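Local coordinates for E3 ubiquitin-protein ligase HERC2 (Homo sapiens, PDB 4L1M) that probably attaches ubiquitin to target proteins as a HECT-type E3 ligase, its first RCC1-like domain folding into a beta-propeller, at residues G126-H131 against G161-A166; S144-K149 against A194-V199; L174-R179 against L185-S190; A200-L205 against K248-I253. All blocks are in the same frame, centred on the assembly; numbering follows the deposited sequence.

Contact 1. Residues G126-H131 against G161-A166; sequences GGRLGH and GSTYSA
R128 lays its side chain across T163, just ahead of strand 164-169, while S165 OG bonds to the arginine's backbone carbonyl. The tight part is at the backbone end: S165 OG donates a hydrogen bond to R128 O (2.9 Å), with a C=O...OG angle of 142° and the donor only slightly tilted from the carbonyl plane, and R128 CB lies 3.7 Å from T163 O. Serine suits this buried spot because its short arm also pairs with H108. The arginine is turned to this use by a type I beta turn from G127 to G130, part of the glycine-rich loop of an RCC1 repeat; glycine suits both turn ends, where phi is positive. Toward the partly exposed S162 and T163 the fit is looser. A bend at chi3 (72°) lays the guanidinium over T163, whose CA sits 3.8 Å above its plane. R128 NE bonds to D125 O, in its own loop. R128 NH2 lies 3.2 Å from S162 O at an angle too poor for a hydrogen bond, and R128 NH1 merely touches the methyl T163 CG2 at 3.8 Å.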
loop_
_atom_site.group_PDB
_atom_site.type_symbol
_atom_site.label_atom_id
_atom_site.label_comp_id
_atom_site.label_asym_id
_atom_site.label_seq_id
_atom_site.Cartn_x
_atom_site.Cartn_y
_atom_site.Cartn_z
ATOM N N GLY A 126 0.183 15.914 13.122
ATOM C CA GLY A 126 -1.206 15.846 12.646
ATOM C C GLY A 126 -2.082 14.760 13.267
ATOM O O GLY A 126 -3.254 14.631 12.911
ATOM N N GLY A 127 -1.502 13.975 14.175
ATOM C CA GLY A 127 -2.243 12.992 14.934
ATOM C C GLY A 127 -2.314 11.642 14.260
ATOM O O GLY A 127 -3.128 10.811 14.642
ATOM N N ARG A 128 -1.443 11.413 13.282
ATOM C CA ARG A 128 -1.459 10.183 12.504
ATOM C C ARG A 128 -1.272 8.880 13.319
ATOM O O ARG A 128 -1.631 7.797 12.830
ATOM C CB ARG A 128 -0.411 10.259 11.389
ATOM C CG ARG A 128 1.035 10.173 11.881
ATOM C CD ARG A 128 2.021 10.554 10.801
ATOM N NE ARG A 128 1.996 11.988 10.527
ATOM C CZ ARG A 128 2.755 12.594 9.622
ATOM N NH1 ARG A 128 2.657 13.916 9.419
ATOM N NH2 ARG A 128 3.601 11.882 8.906
ATOM N N LEU A 129 -0.694 8.960 14.519
ATOM C CA LEU A 129 -0.486 7.761 15.325
ATOM C C LEU A 129 -1.748 7.327 16.070
ATOM O O LEU A 129 -1.807 6.195 16.571
ATOM C CB LEU A 129 0.677 7.955 16.309
ATOM C CG LEU A 129 2.001 8.349 15.647
ATOM C CD1 LEU A 129 3.105 8.587 16.670
ATOM C CD2 LEU A 129 2.437 7.326 14.586
ATOM N N GLY A 130 -2.733 8.218 16.180
ATOM C CA GLY A 130 -4.024 7.860 16.755
ATOM C C GLY A 130 -4.146 7.841 18.280
ATOM O O GLY A 130 -5.122 7.337 18.804
ATOM N N HIS A 131 -3.187 8.417 18.997
ATOM C CA HIS A 131 -3.212 8.424 20.470
ATOM C C HIS A 131 -3.784 9.693 21.080
ATOM O O HIS A 131 -3.696 9.881 22.279
ATOM C CB HIS A 131 -1.812 8.205 21.020
ATOM C CG HIS A 131 -1.143 7.006 20.449
ATOM N ND1 HIS A 131 -1.631 5.726 20.624
ATOM C CD2 HIS A 131 -0.040 6.884 19.674
ATOM C CE1 HIS A 131 -0.852 4.869 19.987
ATOM N NE2 HIS A 131 0.123 5.546 19.407
ATOM N N GLY A 161 -1.274 6.464 4.895
ATOM C CA GLY A 161 -0.929 7.467 3.902
ATOM C C GLY A 161 0.387 8.087 4.291
ATOM O O GLY A 161 1.048 7.632 5.232
ATOM N N SER A 162 0.794 9.123 3.567
ATOM C CA SER A 162 2.036 9.829 3.920
ATOM C C SER A 162 1.873 10.548 5.244
ATOM O O SER A 162 2.816 10.610 6.021
ATOM C CB SER A 162 2.450 10.816 2.824
ATOM O OG SER A 162 1.423 11.754 2.604
ATOM N N THR A 163 0.674 11.064 5.508
ATOM C CA THR A 163 0.426 11.818 6.729
ATOM C C THR A 163 -0.835 11.424 7.498
ATOM O O THR A 163 -1.277 12.161 8.382
ATOM C CB THR A 163 0.335 13.325 6.410
ATOM O OG1 THR A 163 -0.757 13.550 5.521
ATOM C CG2 THR A 163 1.635 13.824 5.784
ATOM N N TYR A 164 -1.429 10.287 7.152
ATOM C CA TYR A 164 -2.643 9.839 7.814
ATOM C C TYR A 164 -2.706 8.329 7.849
ATOM O O TYR A 164 -1.760 7.668 7.427
ATOM C CB TYR A 164 -3.889 10.457 7.177
ATOM C CG TYR A 164 -4.195 10.102 5.742
ATOM C CD1 TYR A 164 -3.319 10.419 4.704
ATOM C CD2 TYR A 164 -5.416 9.538 5.407
ATOM C CE1 TYR A 164 -3.634 10.113 3.381
ATOM C CE2 TYR A 164 -5.731 9.239 4.093
ATOM C CZ TYR A 164 -4.846 9.524 3.085
ATOM O OH TYR A 164 -5.194 9.218 1.777
ATOM N N SER A 165 -3.801 7.797 8.396
ATOM C CA SER A 165 -3.917 6.385 8.677
ATOM C C SER A 165 -5.379 5.932 8.517
ATOM O O SER A 165 -6.313 6.747 8.594
ATOM C CB SER A 165 -3.443 6.112 10.112
ATOM O OG SER A 165 -2.094 6.512 10.310
ATOM N N ALA A 166 -5.577 4.634 8.298
ATOM C CA ALA A 166 -6.924 4.089 8.296
ATOM C C ALA A 166 -6.963 2.669 8.852
ATOM O O ALA A 166 -5.917 1.997 8.982
ATOM C CB ALA A 166 -7.515 4.126 6.901
#

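Contact 2. Residues S144-K149 against A194-V199; sequences SAFSGK and AIPMLV
P196 rests its ring against both the methyl of A145 and the far end of the F146 ring, an apolar meeting with no hydrogen bond across it. Taken atom by atom, the proline begins with CB, which points toward the 144-149 loop and meets F146 CZ at 3.6 Å. Next comes CG, the tip of the pucker; it lies 3.6 Å from F146 CE2 and also reaches A145 CB at 4.1 Å. The ring closes through CD, which leaves the phenylalanine behind and rests on A145 CB at 3.8 Å. F146 and the proline cross at a slant. The phenylalanine is brought there by chi1 of -70°, which sets CG beside its own backbone N and carries the ring's far end closer to the proline than its CB is. A145 and F146 stand on a 3-10 turn whose S147 N bonds back to S144 O (3.0 Å); small alanine lets the turn come near, while the buried phenylalanine supplies reach. Proline suits the bend where the chain turns a corner at A194 and I195 into the outer strand. Strand 196-198 is the outermost of its four-stranded sheet, paired with 174-178, and P196 also rests on W177; the 144-149 loop, running between strands 140-142 and 155-160, joins the preceding propeller blade to this one.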
loop_
_atom_site.group_PDB
_atom_site.type_symbol
_atom_site.label_atom_id
_atom_site.label_comp_id
_atom_site.label_asym_id
_atom_site.label_seq_id
_atom_site.Cartn_x
_atom_site.Cartn_y
_atom_site.Cartn_z
ATOM N N SER A 144 -5.274 2.717 21.985
ATOM C CA SER A 144 -6.311 2.281 22.908
ATOM C C SER A 144 -7.734 2.491 22.366
ATOM O O SER A 144 -8.636 1.777 22.743
ATOM C CB SER A 144 -6.151 2.963 24.258
ATOM O OG SER A 144 -6.360 4.350 24.120
ATOM N N ALA A 145 -7.935 3.433 21.459
ATOM C CA ALA A 145 -9.238 3.559 20.804
ATOM C C ALA A 145 -9.747 2.227 20.206
ATOM O O ALA A 145 -10.935 2.029 20.109
ATOM C CB ALA A 145 -9.185 4.631 19.723
ATOM N N PHE A 146 -8.863 1.325 19.792
ATOM C CA PHE A 146 -9.308 0.063 19.216
ATOM C C PHE A 146 -9.297 -1.116 20.207
ATOM O O PHE A 146 -9.787 -2.194 19.875
ATOM C CB PHE A 146 -8.452 -0.300 17.998
ATOM C CG PHE A 146 -8.673 0.590 16.821
ATOM C CD1 PHE A 146 -9.950 0.758 16.288
ATOM C CD2 PHE A 146 -7.611 1.266 16.236
ATOM C CE1 PHE A 146 -10.156 1.588 15.206
ATOM C CE2 PHE A 146 -7.807 2.085 15.148
ATOM C CZ PHE A 146 -9.075 2.243 14.628
ATOM N N SER A 147 -8.739 -0.922 21.400
ATOM C CA SER A 147 -8.667 -1.993 22.390
ATOM C C SER A 147 -10.014 -2.214 23.088
ATOM O O SER A 147 -10.871 -1.328 23.093
ATOM C CB SER A 147 -7.543 -1.731 23.405
ATOM O OG SER A 147 -6.306 -2.257 22.920
ATOM N N GLY A 148 -10.193 -3.419 23.640
ATOM C CA GLY A 148 -11.435 -3.822 24.315
ATOM C C GLY A 148 -12.725 -3.828 23.485
ATOM O O GLY A 148 -13.811 -3.789 24.054
ATOM N N LYS A 149 -12.612 -3.904 22.154
ATOM C CA LYS A 149 -13.777 -3.943 21.254
ATOM C C LYS A 149 -14.415 -5.353 21.275
ATOM O O LYS A 149 -13.770 -6.328 21.665
ATOM C CB LYS A 149 -13.375 -3.539 19.827
ATOM N N ALA A 194 -6.561 13.234 15.756
ATOM C CA ALA A 194 -5.545 12.470 16.475
ATOM C C ALA A 194 -6.086 11.152 17.085
ATOM O O ALA A 194 -5.349 10.420 17.759
ATOM C CB ALA A 194 -4.964 13.344 17.581
ATOM N N ILE A 195 -7.377 10.911 16.890
ATOM C CA ILE A 195 -8.080 9.756 17.406
ATOM C C ILE A 195 -8.848 9.183 16.202
ATOM O O ILE A 195 -9.411 9.941 15.428
ATOM C CB ILE A 195 -9.071 10.189 18.512
ATOM C CG1 ILE A 195 -8.324 10.490 19.825
ATOM C CG2 ILE A 195 -10.161 9.151 18.755
ATOM C CD1 ILE A 195 -7.694 9.289 20.504
ATOM N N PRO A 196 -8.864 7.850 16.039
ATOM C CA PRO A 196 -9.587 7.277 14.891
ATOM C C PRO A 196 -11.047 7.688 14.842
ATOM O O PRO A 196 -11.707 7.701 15.869
ATOM C CB PRO A 196 -9.462 5.768 15.119
ATOM C CG PRO A 196 -8.208 5.619 15.896
ATOM C CD PRO A 196 -8.137 6.820 16.799
ATOM N N MET A 197 -11.527 8.050 13.664
ATOM C CA MET A 197 -12.891 8.534 13.519
ATOM C C MET A 197 -13.620 7.816 12.397
ATOM O O MET A 197 -13.103 7.681 11.297
ATOM C CB MET A 197 -12.904 10.040 13.289
ATOM C CG MET A 197 -14.300 10.665 13.341
ATOM S SD MET A 197 -14.161 12.462 13.309
ATOM C CE MET A 197 -15.787 12.929 12.639
ATOM N N LEU A 198 -14.836 7.377 12.708
ATOM C CA LEU A 198 -15.694 6.676 11.779
ATOM C C LEU A 198 -15.949 7.496 10.543
ATOM O O LEU A 198 -16.270 8.674 10.638
ATOM C CB LEU A 198 -17.035 6.368 12.444
ATOM C CG LEU A 198 -18.052 5.564 11.601
ATOM C CD1 LEU A 198 -17.507 4.177 11.274
ATOM C CD2 LEU A 198 -19.379 5.434 12.316
ATOM N N VAL A 199 -15.806 6.879 9.377
ATOM C CA VAL A 199 -16.228 7.522 8.141
ATOM C C VAL A 199 -17.751 7.308 7.976
ATOM O O VAL A 199 -18.205 6.333 7.366
ATOM C CB VAL A 199 -15.424 7.026 6.918
ATOM C CG1 VAL A 199 -15.857 7.749 5.657
ATOM C CG2 VAL A 199 -13.952 7.267 7.130
#

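Contact 3. Residues L174-R179 against L185-S190; sequences LYTWGR and LGHGSS
T176 turns its hydroxyl into the space between its backbone N and carbonyl carbon (chi1 48°), which aims OG1 at the 185-190 loop, while L185 keeps CG beside its own N (chi1 -55°) and so sends both methyls back toward the strand. The result is a polar patch beside a leucine packed on backbone. In the polar patch T176 OG1 donates to L185 O over 2.7 Å, in the carbonyl plane and on a lone pair, with a C=O...OG1 angle of 126°. The H187 ring also leans in: its NE2 is 2.9 Å from T176 OG1, with the hydroxyl oblique to the ring, and T176 O lies in plane at the ring's edge. L185 O sits 3.5 Å above one face of the same imidazole, so this one carbonyl is both acceptor for the threonine and cover for the histidine. Where strand 174-178 ends, L185 packs on the backbone of 177-179: CD2 comes to 3.4 Å from R179 O and 3.6 Å from W177 C, and CD1 to 3.5 Å from G178 O. A branched leucine fills this buried step, and G178 has backbone angles at which a CB would jam against the carbonyl O of W177. R179 turns its own side chain away, to a salt bridge with D192. Together the W-G of the strand and the L-G-H-G of the returning loop recall the repeat motif of RCC1-type propellers, in which the loop after a blade's third strand folds back on it; L129, G130 and H131 repeat the L-G-H pattern in the matching loop of the preceding blade.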
loop_
_atom_site.group_PDB
_atom_site.type_symbol
_atom_site.label_atom_id
_atom_site.label_comp_id
_atom_site.label_asym_id
_atom_site.label_seq_id
_atom_site.Cartn_x
_atom_site.Cartn_y
_atom_site.Cartn_z
ATOM N N LEU A 174 -15.098 1.877 8.504
ATOM C CA LEU A 174 -13.816 2.453 8.131
ATOM C C LEU A 174 -13.511 3.643 9.037
ATOM O O LEU A 174 -14.333 4.527 9.176
ATOM C CB LEU A 174 -13.850 2.921 6.683
ATOM C CG LEU A 174 -12.612 3.704 6.259
ATOM C CD1 LEU A 174 -11.374 2.832 6.372
ATOM C CD2 LEU A 174 -12.754 4.246 4.852
ATOM N N TYR A 175 -12.322 3.641 9.643
ATOM C CA TYR A 175 -11.860 4.703 10.538
ATOM C C TYR A 175 -10.659 5.326 9.884
ATOM O O TYR A 175 -9.835 4.610 9.345
ATOM C CB TYR A 175 -11.476 4.133 11.924
ATOM C CG TYR A 175 -12.687 3.718 12.736
ATOM C CD1 TYR A 175 -13.281 2.485 12.547
ATOM C CD2 TYR A 175 -13.256 4.580 13.655
ATOM C CE1 TYR A 175 -14.394 2.112 13.268
ATOM C CE2 TYR A 175 -14.379 4.231 14.369
ATOM C CZ TYR A 175 -14.951 2.993 14.180
ATOM O OH TYR A 175 -16.080 2.633 14.913
ATOM N N THR A 176 -10.578 6.653 9.900
ATOM C CA THR A 176 -9.407 7.351 9.406
ATOM C C THR A 176 -8.951 8.359 10.446
ATOM O O THR A 176 -9.727 8.743 11.316
ATOM C CB THR A 176 -9.710 8.109 8.118
ATOM O OG1 THR A 176 -10.912 8.868 8.288
ATOM C CG2 THR A 176 -9.891 7.141 6.950
ATOM N N TRP A 177 -7.670 8.737 10.401
ATOM C CA TRP A 177 -7.127 9.748 11.323
ATOM C C TRP A 177 -5.789 10.271 10.828
ATOM O O TRP A 177 -5.177 9.690 9.945
ATOM C CB TRP A 177 -7.030 9.207 12.762
ATOM C CG TRP A 177 -6.076 8.054 12.973
ATOM C CD1 TRP A 177 -4.808 8.122 13.488
ATOM C CD2 TRP A 177 -6.312 6.664 12.697
ATOM N NE1 TRP A 177 -4.243 6.877 13.538
ATOM C CE2 TRP A 177 -5.135 5.962 13.056
ATOM C CE3 TRP A 177 -7.396 5.942 12.165
ATOM C CZ2 TRP A 177 -5.016 4.575 12.919
ATOM C CZ3 TRP A 177 -7.266 4.557 12.014
ATOM C CH2 TRP A 177 -6.092 3.889 12.405
ATOM N N GLY A 178 -5.350 11.384 11.407
ATOM C CA GLY A 178 -4.114 12.065 10.970
ATOM C C GLY A 178 -4.453 13.398 10.342
ATOM O O GLY A 178 -5.438 14.027 10.718
ATOM N N ARG A 179 -3.648 13.818 9.366
ATOM C CA ARG A 179 -3.833 15.124 8.711
ATOM C C ARG A 179 -5.092 15.123 7.896
ATOM O O ARG A 179 -5.461 14.119 7.315
ATOM C CB ARG A 179 -2.655 15.460 7.824
ATOM C CG ARG A 179 -1.378 15.778 8.574
ATOM C CD ARG A 179 -1.416 17.180 9.149
ATOM N NE ARG A 179 -0.109 17.583 9.714
ATOM C CZ ARG A 179 0.099 18.696 10.430
ATOM N NH1 ARG A 179 -0.897 19.531 10.707
ATOM N NH2 ARG A 179 1.308 18.982 10.881
ATOM N N LEU A 185 -9.412 12.572 5.024
ATOM C CA LEU A 185 -9.993 11.685 6.040
ATOM C C LEU A 185 -11.448 11.313 5.730
ATOM O O LEU A 185 -11.941 10.302 6.229
ATOM C CB LEU A 185 -9.908 12.318 7.432
ATOM C CG LEU A 185 -8.512 12.749 7.870
ATOM C CD1 LEU A 185 -8.564 13.456 9.206
ATOM C CD2 LEU A 185 -7.559 11.564 7.932
ATOM N N GLY A 186 -12.138 12.125 4.922
ATOM C CA GLY A 186 -13.520 11.817 4.509
ATOM C C GLY A 186 -14.639 12.205 5.482
ATOM O O GLY A 186 -15.746 11.676 5.376
ATOM N N HIS A 187 -14.381 13.132 6.402
ATOM C CA HIS A 187 -15.411 13.542 7.361
ATOM C C HIS A 187 -16.017 14.899 7.069
ATOM O O HIS A 187 -16.512 15.547 7.968
ATOM C CB HIS A 187 -14.846 13.552 8.784
ATOM C CG HIS A 187 -14.092 12.317 9.125
ATOM N ND1 HIS A 187 -14.665 11.064 9.060
ATOM C CD2 HIS A 187 -12.804 12.133 9.504
ATOM C CE1 HIS A 187 -13.768 10.166 9.411
ATOM N NE2 HIS A 187 -12.630 10.787 9.675
ATOM N N GLY A 188 -15.970 15.348 5.824
ATOM C CA GLY A 188 -16.654 16.596 5.440
ATOM C C GLY A 188 -15.954 17.888 5.818
ATOM O O GLY A 188 -16.543 18.947 5.763
ATOM N N SER A 189 -14.695 17.810 6.209
ATOM C CA SER A 189 -13.902 19.010 6.507
ATOM C C SER A 189 -12.420 18.695 6.305
ATOM O O SER A 189 -12.079 17.599 5.908
ATOM C CB SER A 189 -14.169 19.503 7.934
ATOM O OG SER A 189 -13.419 18.790 8.904
ATOM N N SER A 190 -11.571 19.660 6.596
ATOM C CA SER A 190 -10.132 19.509 6.478
ATOM C C SER A 190 -9.457 19.367 7.834
ATOM O O SER A 190 -8.239 19.498 7.923
ATOM C CB SER A 190 -9.546 20.735 5.761
ATOM O OG SER A 190 -9.795 20.677 4.371
#

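Contact 4. Residues A200-L205 against K248-I253; sequences AGLKGL and KTPKLI. With SO4 (sulfate ion), chain E.
G201 and P250 mark the closest backbone approach, their CA atoms 6.1 Å apart, where a 3-10 segment at 200-202, running on into a type II turn from L202 to L205, meets the outer strand around P250. The proline ring carries its side of the contact. Its CD lies 4.5 Å from G201 CA, a backbone approach that glycine, having no side chain, leaves unobstructed. Its CG meets L202 CD1 at 4.1 Å, and P250 CB lies at a similar distance from L202 CG, the leucine and the ring meeting at a slant. L202 CB points to the side of the 248-253 segment, yet chi1 of -71° places CG beside the backbone N and brings the branched end in to the proline. A buried leucine suits this place because it also packs on W229, while P250 rests on W231 and on V199. Beside the corner at K248 and T249 a sulfate ion, probably from the crystallisation liquor, is held by T249 OG1, which donates to its O1 over 3.0 Å, and by a weak bond from K248 N to O2 (3.4 Å). K251 CE lies near the same O1, whereas K248 sends its NZ to S190 instead. The contact between the two segments is apolar with no hydrogen bond across it, so its fit rests on van der Waals packing with the neighbouring tryptophans; the anion nearby suggests a locally electropositive surface but does not by itself reveal a physiological ligand.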
loop_
_atom_site.group_PDB
_atom_site.type_symbol
_atom_site.label_atom_id
_atom_site.label_comp_id
_atom_site.label_asym_id
_atom_site.label_seq_id
_atom_site.Cartn_x
_atom_site.Cartn_y
_atom_site.Cartn_z
ATOM N N ALA A 200 -18.530 8.244 8.503
ATOM C CA ALA A 200 -20.007 8.176 8.433
ATOM C C ALA A 200 -20.585 7.961 7.025
ATOM O O ALA A 200 -21.581 7.291 6.870
ATOM C CB ALA A 200 -20.619 9.438 9.047
ATOM N N GLY A 201 -19.965 8.549 6.012
ATOM C CA GLY A 201 -20.478 8.456 4.652
ATOM C C GLY A 201 -20.603 7.051 4.088
ATOM O O GLY A 201 -21.320 6.838 3.111
ATOM N N LEU A 202 -19.868 6.098 4.657
ATOM C CA LEU A 202 -19.951 4.696 4.209
ATOM C C LEU A 202 -20.689 3.807 5.195
ATOM O O LEU A 202 -20.804 2.632 4.971
ATOM C CB LEU A 202 -18.538 4.159 3.920
ATOM C CG LEU A 202 -17.918 4.771 2.657
ATOM C CD1 LEU A 202 -16.411 4.577 2.630
ATOM C CD2 LEU A 202 -18.522 4.184 1.397
ATOM N N LYS A 203 -21.154 4.384 6.302
ATOM C CA LYS A 203 -21.934 3.676 7.314
ATOM C C LYS A 203 -23.118 3.026 6.605
ATOM O O LYS A 203 -23.823 3.683 5.867
ATOM C CB LYS A 203 -22.395 4.671 8.397
ATOM C CG LYS A 203 -22.874 4.070 9.726
ATOM N N GLY A 204 -23.288 1.721 6.798
ATOM C CA GLY A 204 -24.355 0.963 6.133
ATOM C C GLY A 204 -23.834 0.062 5.020
ATOM O O GLY A 204 -24.517 -0.857 4.601
ATOM N N LEU A 205 -22.621 0.333 4.542
ATOM C CA LEU A 205 -21.952 -0.519 3.585
ATOM C C LEU A 205 -20.799 -1.197 4.281
ATOM O O LEU A 205 -20.224 -0.655 5.211
ATOM C CB LEU A 205 -21.398 0.302 2.433
ATOM C CG LEU A 205 -22.436 1.007 1.572
ATOM C CD1 LEU A 205 -21.735 1.917 0.583
ATOM C CD2 LEU A 205 -23.285 0.010 0.841
ATOM N N LYS A 248 -14.659 16.156 0.181
ATOM C CA LYS A 248 -14.331 15.908 1.576
ATOM C C LYS A 248 -15.118 14.768 2.230
ATOM O O LYS A 248 -14.982 14.522 3.424
ATOM C CB LYS A 248 -14.487 17.210 2.340
ATOM C CG LYS A 248 -13.567 18.253 1.763
ATOM C CD LYS A 248 -13.390 19.457 2.642
ATOM C CE LYS A 248 -12.854 20.600 1.802
ATOM N NZ LYS A 248 -12.249 21.629 2.678
ATOM N N THR A 249 -15.941 14.087 1.443
ATOM C CA THR A 249 -16.664 12.900 1.902
ATOM C C THR A 249 -16.640 11.900 0.746
ATOM O O THR A 249 -16.480 12.308 -0.403
ATOM C CB THR A 249 -18.115 13.227 2.245
ATOM O OG1 THR A 249 -18.744 13.740 1.082
ATOM C CG2 THR A 249 -18.189 14.281 3.321
ATOM N N PRO A 250 -16.765 10.597 1.043
ATOM C CA PRO A 250 -16.683 9.551 0.019
ATOM C C PRO A 250 -17.710 9.662 -1.099
ATOM O O PRO A 250 -18.883 9.913 -0.828
ATOM C CB PRO A 250 -16.977 8.268 0.797
ATOM C CG PRO A 250 -16.648 8.598 2.201
ATOM C CD PRO A 250 -16.968 10.042 2.386
ATOM N N LYS A 251 -17.259 9.477 -2.330
ATOM C CA LYS A 251 -18.117 9.532 -3.481
ATOM C C LYS A 251 -17.801 8.371 -4.420
ATOM O O LYS A 251 -16.664 7.964 -4.539
ATOM C CB LYS A 251 -17.974 10.876 -4.194
ATOM C CG LYS A 251 -18.575 12.052 -3.423
ATOM C CD LYS A 251 -18.497 13.358 -4.211
ATOM C CE LYS A 251 -19.237 14.522 -3.530
ATOM N N LEU A 252 -18.830 7.883 -5.099
ATOM C CA LEU A 252 -18.743 6.735 -5.947
ATOM C C LEU A 252 -17.945 7.019 -7.208
ATOM O O LEU A 252 -18.062 8.105 -7.815
ATOM C CB LEU A 252 -20.157 6.328 -6.365
ATOM C CG LEU A 252 -20.285 5.043 -7.174
ATOM C CD1 LEU A 252 -19.913 3.845 -6.331
ATOM C CD2 LEU A 252 -21.707 4.876 -7.685
ATOM N N ILE A 253 -17.156 6.043 -7.628
ATOM C CA ILE A 253 -16.526 6.109 -8.926
ATOM C C ILE A 253 -17.432 5.418 -9.933
ATOM O O ILE A 253 -17.423 4.204 -10.040
ATOM C CB ILE A 253 -15.117 5.530 -8.893
ATOM C CG1 ILE A 253 -14.273 6.295 -7.876
ATOM C CG2 ILE A 253 -14.459 5.679 -10.261
ATOM C CD1 ILE A 253 -12.851 5.781 -7.723
HETATM S S SO4 E . -18.071 17.428 -0.187
HETATM O O1 SO4 E . -18.220 16.055 -0.716
HETATM O O2 SO4 E . -17.109 18.263 -0.976
HETATM O O3 SO4 E . -19.446 17.987 -0.242
HETATM O O4 SO4 E . -17.654 17.443 1.235
#

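In the fold
The seven four-stranded antiparallel sheets of this chain make a seven-bladed propeller, and the four contacts gather around the blade of strands 155-160 to 196-198. Contact 3 lies within the loop closed by contact 2 and shares its sheet: M197 N is 3.0 Å from T176 O. On the other flank of strand 174-178, S165 N of contact 1 is 2.8 Å from W177 O, both probable hydrogen bonds. Contacts 2 and 4 are counterparts, each setting a proline of an outer strand against the preceding inter-blade loop, with centres 19 Å apart. Contact 3 reaches contact 4 through G188 N and K248 O (2.7 Å), near the sulfate, whereas contacts 1 and 4 stay about 10 Å apart at their nearest atoms.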